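Local coordinates for protein putative oxidoreductase (Salmonella enterica subsp. enterica serovar Typhimurium, PDB 3NX4) that binds NADP(H) and probably reduces acryloyl-CoA with NADPH as a medium-chain dehydrogenase/reductase of the YhdH type, at residues L45-K50 and K305-I310; G51-H56 and V90-W95; A111-L116 and E277-L282; H184-S189 and A292-E297. All blocks are in the same frame, centred on the assembly; numbering follows the deposited sequence. Where two conformers were deposited one is given.

Contact 1: residues L45-K50 and K305-I310; sequences LAITGK and KFADAI
Ile47 and Thr48, in the last turn of helix 41-48, pack against Ala307 and Asp308 of helix 303-311. The side chain of Thr48 can be followed outward from CB, which heads toward the other helix and divides into two branches. The methyl branch does the touching: with CG2 set anti to the carbonyl carbon, it lies 3.2 Å from OD1 of Asp308 and 4.0 Å from the carbonyl O of Ala307. The hydroxyl branch, at chi1 58°, turns back on its own helix, where OG1 is hydrogen-bonded to the carbonyl O of Ala44. Thr48 and Asp308 run past each other in opposing senses, and the carboxylate meets a methyl group instead of a donor. One residue earlier, CG2 of Ile47 rests 3.8 Å from CB of Ala307, the methyl that also packs on Ala44. The side chain of Ala307 lies about 10 Å from the bound NADP. Beyond this turn Gly49, at positive phi, ends the helix in a Schellman motif, its N bonded to the carbonyl O of Ala46. No hydrogen bond spans the two segments. The helices are therefore joined here by methyl groups, with the acidic end of Asp308 at the exposed border.

Contact 2: residues G51-H56 and V90-W95; sequences GKIIRH and VGENHW
Ile53 and Ile54 meet Gly91 and Glu92 where two irregular loops of the GroES-like domain come together, the first following helix 41-48 and the second lying between strands 82-86 and 101-104. Direct contact is by van der Waals packing alone, a methyl against carbonyl oxygens and two aliphatic carbons. The delta methyl of Ile54 reaches over, CD1 of Ile54 lying 3.4 Å from O of Gly91 and 3.9 Å from O of Glu92. Both of its torsions are near -60° (chi1 -48°, chi2 -67°), which bends CG1 and CD1 round to these two carbonyls. Beside it, CG2 of Ile53 faces the aliphatic CG of Glu92 at 4.2 Å; the side chain of Ile53 also packs on Lys42 and Leu45 of helix 41-48.

Polar contact runs through water, since no hydrogen bond passes directly from loop to loop. One water donates to both the carbonyl O of Ile53 and OE2 of Glu92, bridging backbone to carboxylate. The remaining carboxylate oxygen, OE1, forms a salt bridge with Lys42, so the acid is held through both oxygens. Within the second loop, Gly91 N is bonded to His94 O, closing a bend that holds Glu92 and Asn93. A second water ties backbone to backbone, accepting from Arg55 N at 2.6 Å and donating to the carbonyl O of Glu92 at 2.5 Å, both short distances.

Contact 3: residues A111-L116 and E277-L282; sequences ALPAGL and EAWARL
Trp279 is met by Pro113 and Leu116, the two ends of a type II beta turn. Pro113 approaches the root of the tryptophan, its CG lying 3.9 Å from CB of Trp279. Leu116 touches the six-membered ring instead: CD2 is 3.9 Å from CE3 and 4.0 Å from CZ3. Both side chains cross the indole obliquely. For Leu116, a chi1 of -170° sets CG opposite its backbone N and carries the methyl out to the ring.

Further out, the turn is closed by a hydrogen bond from Leu116 N to Pro113 O, 3.1 Å long, which brings both apolar side chains to the same helix; Gly115 supplies the positive phi that a type II turn takes at its third position. One turn further along the helix, CD1 of Leu282 sits 3.8 Å above one face of the indole, toward its rim, and Phe129 of helix 118-140 stacks with the same ring system.

The turn follows strand 110-111 of the mixed, GroES-like sheet, whereas helix 272-285 comes after strand 261-264 of the parallel Rossmann-type sheet, so the contact joins the two parts. Val283 of that helix packs on both Pro113 and Leu116, and strand 82-86 brings Leu84 up to Pro113 and Trp279.

Contact 4: residues H184-S189 and A292-E297; sequences HGYLKS and AQAATE
Tyr186 lays the rim of its ring against the end of helix 288-294, overlapping the backbone of Gln293 and Ala294. Its CE1 is 3.6 Å from the carbonyl O of Gln293, which lies near the ring plane, so the oxygen meets the ring's polarised C-H edge and not its pi cloud. Farther out, the phenol oxygen reaches the last helical residue: OH is 3.7 Å from CA of Ala294 and 3.8 Å from its CB. With chi1 at 165°, CG stands opposite the backbone N of Tyr186, and the ring extends from its helix across to this helix end. The hydroxyl is hydrogen-bonded to OG of Ser161, which helps hold the far end of the ring.

The other part of the contact joins Ser189 and Gln293. Extended beyond CG, the glutamine brings its amide alongside the serine. OE1 of Gln293 and the carbonyl O of Ser189, 3.5 Å apart, are both acceptors, and no hydrogen bond crosses between the segments; NE2 lies 3.6 Å from the same oxygen. The serine hydroxyl is engaged at home, OG donating to the carbonyl O of Tyr186 at 2.7 Å and at 123° to the C=O.

Helix 184-190 belongs to the Rossmann-fold part and packs through Leu187 on strand 174-178 and through Lys188 on strand 194-197. Across the contact, helix 288-294 runs directly into strand 295-299, which pairs in parallel with strand 318-322.

Overall arrangement
Contacts 1 and 2 adjoin, their centres 13 Å apart: CB of Leu45 packs on CG1 of Ile53 at 3.6 Å, and CB of Ala46 on CG1 of Ile54 at 3.7 Å. Contact 1 also meets contact 4, where Phe306 lies near Thr296, strand 295-299 leading on to helix 303-311. Contacts 3 and 4 do not touch, yet helices 272-285 and 288-294 follow each other in the chain. Contact 1 encloses the other three in sequence. The contacts lie at differing distances from the bound NADP: Ile310 of contact 1 touches it, whereas the side chains of Ile53, Tyr186 and Trp279 are about 7, 8 and 11 Å away.

Contact 1: residues L45-K50 and K305-I310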
# COMPACT_ATOMS: atom_id res chain seq x y z
N LEU A 45 -25.79 -6.72 -2.34
CA LEU A 45 -25.30 -7.99 -2.89
C LEU A 45 -25.98 -9.18 -2.22
O LEU A 45 -26.44 -10.10 -2.89
CB LEU A 45 -23.79 -8.11 -2.70
CG LEU A 45 -22.91 -7.25 -3.61
CD1 LEU A 45 -21.46 -7.33 -3.17
CD2 LEU A 45 -23.08 -7.68 -5.06
N ALA A 46 -26.03 -9.17 -0.89
CA ALA A 46 -26.69 -10.23 -0.14
C ALA A 46 -28.15 -10.38 -0.58
O ALA A 46 -28.61 -11.47 -0.92
CB ALA A 46 -26.62 -9.96 1.36
N ILE A 47 -28.87 -9.26 -0.58
CA ILE A 47 -30.31 -9.29 -0.79
C ILE A 47 -30.68 -9.68 -2.23
O ILE A 47 -31.73 -10.29 -2.45
CB ILE A 47 -30.95 -7.93 -0.41
CG1 ILE A 47 -30.78 -7.68 1.09
CG2 ILE A 47 -32.42 -7.90 -0.79
CD1 ILE A 47 -31.14 -6.27 1.53
N THR A 48 -29.82 -9.34 -3.19
CA THR A 48 -30.06 -9.71 -4.58
C THR A 48 -29.45 -11.06 -4.93
O THR A 48 -29.63 -11.56 -6.04
CB THR A 48 -29.53 -8.64 -5.56
OG1 THR A 48 -28.13 -8.45 -5.35
CG2 THR A 48 -30.26 -7.32 -5.37
N GLY A 49 -28.71 -11.65 -4.00
CA GLY A 49 -28.15 -12.97 -4.21
C GLY A 49 -26.88 -12.97 -5.04
O GLY A 49 -26.35 -14.03 -5.39
N LYS A 50 -26.38 -11.78 -5.36
CA LYS A 50 -25.12 -11.67 -6.08
C LYS A 50 -23.96 -11.58 -5.10
O LYS A 50 -24.14 -11.16 -3.95
CB LYS A 50 -25.14 -10.45 -7.01
CG LYS A 50 -23.89 -10.29 -7.87
CD LYS A 50 -24.10 -9.26 -8.97
CE LYS A 50 -22.83 -9.03 -9.79
NZ LYS A 50 -21.78 -8.31 -9.02
N LYS A 305 -36.39 -3.62 -3.11
CA LYS A 305 -36.43 -2.70 -4.25
C LYS A 305 -35.20 -1.81 -4.26
O LYS A 305 -34.61 -1.56 -5.31
CB LYS A 305 -37.70 -1.84 -4.20
CG LYS A 305 -37.73 -0.73 -5.24
CD LYS A 305 -39.08 -0.01 -5.25
CE LYS A 305 -39.40 0.60 -3.90
NZ LYS A 305 -40.69 1.35 -3.91
N PHE A 306 -34.81 -1.33 -3.08
CA PHE A 306 -33.66 -0.45 -3.01
C PHE A 306 -32.34 -1.18 -3.22
O PHE A 306 -31.40 -0.62 -3.77
CB PHE A 306 -33.67 0.40 -1.72
CG PHE A 306 -34.46 1.67 -1.87
CD1 PHE A 306 -33.81 2.89 -2.01
CD2 PHE A 306 -35.84 1.64 -1.92
CE1 PHE A 306 -34.54 4.07 -2.18
CE2 PHE A 306 -36.59 2.81 -2.09
CZ PHE A 306 -35.94 4.03 -2.22
N ALA A 307 -32.27 -2.45 -2.80
CA ALA A 307 -31.09 -3.27 -3.07
C ALA A 307 -30.87 -3.40 -4.57
O ALA A 307 -29.73 -3.35 -5.05
CB ALA A 307 -31.23 -4.64 -2.42
N ASP A 308 -31.96 -3.56 -5.33
CA ASP A 308 -31.85 -3.62 -6.78
C ASP A 308 -31.30 -2.32 -7.33
O ASP A 308 -30.37 -2.33 -8.14
CB ASP A 308 -33.21 -3.92 -7.42
CG ASP A 308 -33.58 -5.38 -7.32
OD1 ASP A 308 -32.66 -6.22 -7.19
OD2 ASP A 308 -34.78 -5.70 -7.38
N ALA A 309 -31.87 -1.20 -6.90
CA ALA A 309 -31.40 0.11 -7.35
C ALA A 309 -29.91 0.29 -7.06
O ALA A 309 -29.15 0.77 -7.90
CB ALA A 309 -32.22 1.21 -6.69
N ILE A 310 -29.47 -0.10 -5.87
CA ILE A 310 -28.06 0.02 -5.52
C ILE A 310 -27.18 -0.75 -6.49
O ILE A 310 -26.19 -0.23 -6.99
CB ILE A 310 -27.80 -0.48 -4.08
CG1 ILE A 310 -28.46 0.45 -3.07
CG2 ILE A 310 -26.31 -0.62 -3.81
CD1 ILE A 310 -28.54 -0.13 -1.68

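Contact 2: residues G51-H56 and V90-W95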
# COMPACT_ATOMS: atom_id res chain seq x y z
N GLY A 51 -22.77 -11.99 -5.54
CA GLY A 51 -21.56 -11.77 -4.77
C GLY A 51 -21.18 -12.82 -3.75
O GLY A 51 -20.18 -12.67 -3.05
N LYS A 52 -21.97 -13.88 -3.65
CA LYS A 52 -21.64 -14.99 -2.75
C LYS A 52 -21.43 -14.50 -1.31
O LYS A 52 -20.69 -15.10 -0.54
CB LYS A 52 -20.38 -15.71 -3.27
CG LYS A 52 -20.03 -17.00 -2.53
CD LYS A 52 -18.73 -17.59 -3.07
CE LYS A 52 -17.56 -16.62 -2.92
NZ LYS A 52 -16.31 -17.14 -3.53
N ILE A 53 -22.09 -13.40 -0.96
CA ILE A 53 -21.98 -12.84 0.38
C ILE A 53 -22.55 -13.78 1.44
O ILE A 53 -21.95 -13.98 2.50
CB ILE A 53 -22.72 -11.49 0.48
CG1 ILE A 53 -22.16 -10.49 -0.54
CG2 ILE A 53 -22.62 -10.94 1.89
CD1 ILE A 53 -20.76 -10.02 -0.21
N ILE A 54 -23.71 -14.36 1.15
CA ILE A 54 -24.35 -15.25 2.10
C ILE A 54 -24.20 -16.71 1.72
O ILE A 54 -24.62 -17.13 0.65
CB ILE A 54 -25.85 -14.95 2.17
CG1 ILE A 54 -26.09 -13.46 2.34
CG2 ILE A 54 -26.48 -15.70 3.32
CD1 ILE A 54 -25.64 -12.92 3.64
N ARG A 55 -23.59 -17.49 2.61
CA ARG A 55 -23.44 -18.93 2.38
C ARG A 55 -24.38 -19.75 3.27
O ARG A 55 -24.51 -20.95 3.10
CB ARG A 55 -21.99 -19.37 2.56
CG ARG A 55 -21.14 -19.14 1.34
CD ARG A 55 -19.71 -19.58 1.58
NE ARG A 55 -19.61 -20.98 1.99
CZ ARG A 55 -19.63 -22.00 1.15
NH1 ARG A 55 -19.75 -21.79 -0.16
NH2 ARG A 55 -19.53 -23.24 1.61
N HIS A 56 -25.04 -19.08 4.20
CA HIS A 56 -25.96 -19.74 5.11
C HIS A 56 -27.38 -19.19 4.96
O HIS A 56 -27.57 -17.99 4.98
CB HIS A 56 -25.51 -19.53 6.56
CG HIS A 56 -24.34 -20.36 6.96
ND1 HIS A 56 -24.39 -21.74 7.02
CD2 HIS A 56 -23.09 -20.01 7.35
CE1 HIS A 56 -23.22 -22.20 7.41
NE2 HIS A 56 -22.41 -21.18 7.62
N VAL A 90 -21.89 -9.72 11.15
CA VAL A 90 -23.32 -9.61 11.31
C VAL A 90 -23.86 -9.30 9.92
O VAL A 90 -23.29 -8.49 9.19
CB VAL A 90 -23.70 -8.49 12.28
CG1 VAL A 90 -25.20 -8.30 12.31
CG2 VAL A 90 -23.16 -8.78 13.66
N GLY A 91 -24.95 -9.94 9.55
CA GLY A 91 -25.56 -9.75 8.25
C GLY A 91 -24.89 -10.60 7.19
O GLY A 91 -25.29 -10.57 6.03
N GLU A 92 -23.84 -11.33 7.57
CA GLU A 92 -23.15 -12.23 6.64
C GLU A 92 -23.15 -13.68 7.10
O GLU A 92 -23.44 -14.59 6.33
CB GLU A 92 -21.69 -11.82 6.48
CG GLU A 92 -21.47 -10.44 5.91
CD GLU A 92 -20.00 -10.09 5.84
OE1 GLU A 92 -19.54 -9.29 6.68
OE2 GLU A 92 -19.30 -10.62 4.96
N ASN A 93 -22.86 -13.89 8.39
CA ASN A 93 -22.88 -15.20 9.00
C ASN A 93 -23.70 -15.21 10.29
O ASN A 93 -23.85 -16.23 10.94
CB ASN A 93 -21.47 -15.74 9.25
CG ASN A 93 -20.60 -14.78 10.03
OD1 ASN A 93 -21.04 -14.20 11.02
ND2 ASN A 93 -19.36 -14.63 9.60
N HIS A 94 -24.21 -14.04 10.66
CA HIS A 94 -25.02 -13.91 11.86
C HIS A 94 -26.26 -13.08 11.57
O HIS A 94 -26.16 -12.02 10.97
CB HIS A 94 -24.19 -13.26 12.96
CG HIS A 94 -24.85 -13.22 14.30
ND1 HIS A 94 -24.63 -14.18 15.27
CD2 HIS A 94 -25.72 -12.33 14.84
CE1 HIS A 94 -25.34 -13.88 16.34
NE2 HIS A 94 -26.00 -12.77 16.11
N TRP A 95 -27.44 -13.54 12.00
CA TRP A 95 -28.66 -12.77 11.76
C TRP A 95 -28.46 -11.31 12.15
O TRP A 95 -27.97 -11.00 13.23
CB TRP A 95 -29.84 -13.38 12.51
CG TRP A 95 -30.41 -14.58 11.81
CD1 TRP A 95 -29.83 -15.31 10.81
CD2 TRP A 95 -31.69 -15.19 12.05
NE1 TRP A 95 -30.66 -16.33 10.41
CE2 TRP A 95 -31.81 -16.27 11.16
CE3 TRP A 95 -32.74 -14.92 12.93
CZ2 TRP A 95 -32.94 -17.09 11.13
CZ3 TRP A 95 -33.86 -15.72 12.90
CH2 TRP A 95 -33.95 -16.79 12.00
O HOH W 1 -19.55 -12.86 3.45
O HOH W 2 -23.59 -16.77 5.12

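Contact 3: residues A111-L116 and E277-L282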
# COMPACT_ATOMS: atom_id res chain seq x y z
N ALA A 111 -21.24 1.51 22.18
CA ALA A 111 -22.16 2.42 22.88
C ALA A 111 -22.41 3.64 21.99
O ALA A 111 -21.48 4.18 21.40
CB ALA A 111 -21.59 2.84 24.22
N LEU A 112 -23.67 4.06 21.86
CA LEU A 112 -23.99 5.17 20.96
C LEU A 112 -23.21 6.41 21.37
O LEU A 112 -23.38 6.91 22.49
CB LEU A 112 -25.49 5.46 20.99
CG LEU A 112 -25.92 6.58 20.02
CD1 LEU A 112 -25.73 6.13 18.59
CD2 LEU A 112 -27.37 6.99 20.27
N PRO A 113 -22.34 6.91 20.48
CA PRO A 113 -21.44 8.00 20.89
C PRO A 113 -22.23 9.22 21.33
O PRO A 113 -23.28 9.50 20.76
CB PRO A 113 -20.64 8.30 19.61
CG PRO A 113 -20.72 7.05 18.80
CD PRO A 113 -22.07 6.46 19.10
N ALA A 114 -21.75 9.93 22.34
CA ALA A 114 -22.35 11.19 22.72
C ALA A 114 -22.31 12.15 21.53
O ALA A 114 -21.32 12.19 20.80
CB ALA A 114 -21.62 11.79 23.90
N GLY A 115 -23.39 12.90 21.34
CA GLY A 115 -23.49 13.81 20.23
C GLY A 115 -24.03 13.18 18.96
O GLY A 115 -24.30 13.88 17.99
N LEU A 116 -24.20 11.86 18.95
CA LEU A 116 -24.69 11.19 17.75
C LEU A 116 -26.06 10.56 17.99
O LEU A 116 -26.21 9.74 18.89
CB LEU A 116 -23.69 10.11 17.31
CG LEU A 116 -23.92 9.48 15.94
CD1 LEU A 116 -23.80 10.53 14.83
CD2 LEU A 116 -22.92 8.34 15.69
N GLU A 277 -12.33 5.24 17.90
CA GLU A 277 -11.76 6.49 17.41
C GLU A 277 -12.52 6.99 16.18
O GLU A 277 -12.82 8.17 16.04
CB GLU A 277 -10.29 6.28 17.08
CG GLU A 277 -9.52 7.53 16.70
CD GLU A 277 -8.05 7.24 16.41
OE1 GLU A 277 -7.64 6.06 16.49
OE2 GLU A 277 -7.30 8.19 16.10
N ALA A 278 -12.83 6.07 15.27
CA ALA A 278 -13.50 6.46 14.03
C ALA A 278 -14.86 7.09 14.36
O ALA A 278 -15.20 8.16 13.84
CB ALA A 278 -13.66 5.26 13.11
N TRP A 279 -15.63 6.45 15.24
CA TRP A 279 -16.94 6.99 15.60
C TRP A 279 -16.82 8.38 16.23
O TRP A 279 -17.54 9.30 15.87
CB TRP A 279 -17.73 6.02 16.50
CG TRP A 279 -18.31 4.89 15.72
CD1 TRP A 279 -17.89 3.59 15.73
CD2 TRP A 279 -19.37 4.97 14.75
NE1 TRP A 279 -18.64 2.84 14.85
CE2 TRP A 279 -19.55 3.67 14.23
CE3 TRP A 279 -20.19 6.00 14.28
CZ2 TRP A 279 -20.52 3.37 13.27
CZ3 TRP A 279 -21.16 5.71 13.32
CH2 TRP A 279 -21.31 4.41 12.82
N ALA A 280 -15.89 8.52 17.17
CA ALA A 280 -15.64 9.83 17.76
C ALA A 280 -15.29 10.88 16.70
O ALA A 280 -15.75 12.02 16.78
CB ALA A 280 -14.54 9.72 18.81
N ARG A 281 -14.48 10.51 15.71
CA ARG A 281 -14.09 11.45 14.65
C ARG A 281 -15.28 11.83 13.76
O ARG A 281 -15.43 12.99 13.37
CB ARG A 281 -12.95 10.89 13.78
CG ARG A 281 -11.54 10.90 14.45
CD ARG A 281 -10.92 12.30 14.49
NE ARG A 281 -10.89 12.95 13.17
CZ ARG A 281 -9.91 12.81 12.28
NH1 ARG A 281 -8.87 12.05 12.56
NH2 ARG A 281 -9.97 13.45 11.10
N LEU A 282 -16.10 10.85 13.43
CA LEU A 282 -17.31 11.09 12.66
C LEU A 282 -18.22 12.13 13.33
O LEU A 282 -18.69 13.06 12.70
CB LEU A 282 -18.07 9.78 12.42
CG LEU A 282 -17.47 8.88 11.34
CD1 LEU A 282 -17.97 7.47 11.52
CD2 LEU A 282 -17.80 9.41 9.93

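Contact 4: residues H184-S189 and A292-E297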
# COMPACT_ATOMS: atom_id res chain seq x y z
N HIS A 184 -23.69 15.26 -10.48
CA HIS A 184 -22.72 16.35 -10.33
C HIS A 184 -23.13 17.45 -9.36
O HIS A 184 -22.30 17.92 -8.57
CB HIS A 184 -22.30 16.93 -11.69
CG HIS A 184 -21.46 15.99 -12.50
ND1 HIS A 184 -20.63 16.41 -13.52
CD2 HIS A 184 -21.31 14.64 -12.43
CE1 HIS A 184 -20.01 15.37 -14.04
NE2 HIS A 184 -20.41 14.28 -13.40
N GLY A 185 -24.39 17.87 -9.41
CA GLY A 185 -24.87 18.89 -8.50
C GLY A 185 -24.82 18.41 -7.05
O GLY A 185 -24.46 19.15 -6.13
N TYR A 186 -25.18 17.15 -6.85
CA TYR A 186 -25.17 16.56 -5.53
C TYR A 186 -23.73 16.53 -4.99
O TYR A 186 -23.48 16.89 -3.84
CB TYR A 186 -25.78 15.16 -5.60
CG TYR A 186 -25.52 14.28 -4.40
CD1 TYR A 186 -26.22 14.46 -3.21
CD2 TYR A 186 -24.60 13.24 -4.46
CE1 TYR A 186 -25.99 13.64 -2.10
CE2 TYR A 186 -24.35 12.42 -3.35
CZ TYR A 186 -25.05 12.62 -2.19
OH TYR A 186 -24.82 11.80 -1.11
N LEU A 187 -22.77 16.15 -5.84
CA LEU A 187 -21.37 16.08 -5.42
C LEU A 187 -20.82 17.46 -5.08
O LEU A 187 -20.09 17.62 -4.09
CB LEU A 187 -20.50 15.41 -6.49
CG LEU A 187 -20.76 13.92 -6.73
CD1 LEU A 187 -20.02 13.43 -7.96
CD2 LEU A 187 -20.38 13.10 -5.49
N LYS A 188 -21.17 18.46 -5.88
CA LYS A 188 -20.79 19.83 -5.59
C LYS A 188 -21.34 20.27 -4.23
O LYS A 188 -20.64 20.93 -3.45
CB LYS A 188 -21.26 20.79 -6.69
CG LYS A 188 -20.47 20.63 -8.00
CD LYS A 188 -21.05 21.51 -9.12
CE LYS A 188 -20.47 21.18 -10.51
NZ LYS A 188 -19.02 21.53 -10.65
N SER A 189 -22.58 19.88 -3.92
CA SER A 189 -23.19 20.30 -2.67
C SER A 189 -22.53 19.63 -1.45
O SER A 189 -22.53 20.19 -0.35
CB SER A 189 -24.70 20.04 -2.67
OG SER A 189 -24.98 18.66 -2.48
N ALA A 292 -28.80 15.41 6.27
CA ALA A 292 -29.93 15.80 5.43
C ALA A 292 -29.69 15.57 3.93
O ALA A 292 -30.56 15.06 3.23
CB ALA A 292 -30.29 17.26 5.70
N GLN A 293 -28.51 15.93 3.43
CA GLN A 293 -28.23 15.81 1.99
C GLN A 293 -28.10 14.37 1.49
O GLN A 293 -28.52 14.06 0.37
CB GLN A 293 -26.93 16.55 1.63
CG GLN A 293 -27.00 18.06 1.77
CD GLN A 293 -25.66 18.73 1.49
OE1 GLN A 293 -24.63 18.07 1.45
NE2 GLN A 293 -25.68 20.04 1.30
N ALA A 294 -27.50 13.51 2.29
CA ALA A 294 -27.09 12.19 1.82
C ALA A 294 -28.15 11.10 2.00
O ALA A 294 -28.15 10.10 1.29
CB ALA A 294 -25.81 11.77 2.53
N ALA A 295 -29.03 11.29 2.97
CA ALA A 295 -29.91 10.21 3.37
C ALA A 295 -31.21 10.12 2.56
O ALA A 295 -31.84 11.12 2.25
CB ALA A 295 -30.24 10.33 4.85
N THR A 296 -31.59 8.89 2.23
CA THR A 296 -32.94 8.60 1.80
C THR A 296 -33.53 7.57 2.75
O THR A 296 -32.98 6.47 2.89
CB THR A 296 -32.99 8.06 0.37
OG1 THR A 296 -32.41 9.02 -0.52
CG2 THR A 296 -34.42 7.79 -0.06
N GLU A 297 -34.62 7.93 3.42
CA GLU A 297 -35.23 7.05 4.41
C GLU A 297 -36.29 6.16 3.80
O GLU A 297 -37.21 6.64 3.15
CB GLU A 297 -35.84 7.85 5.56
CG GLU A 297 -36.49 6.99 6.64
CD GLU A 297 -37.11 7.81 7.74
OE1 GLU A 297 -36.45 8.75 8.24
OE2 GLU A 297 -38.27 7.52 8.11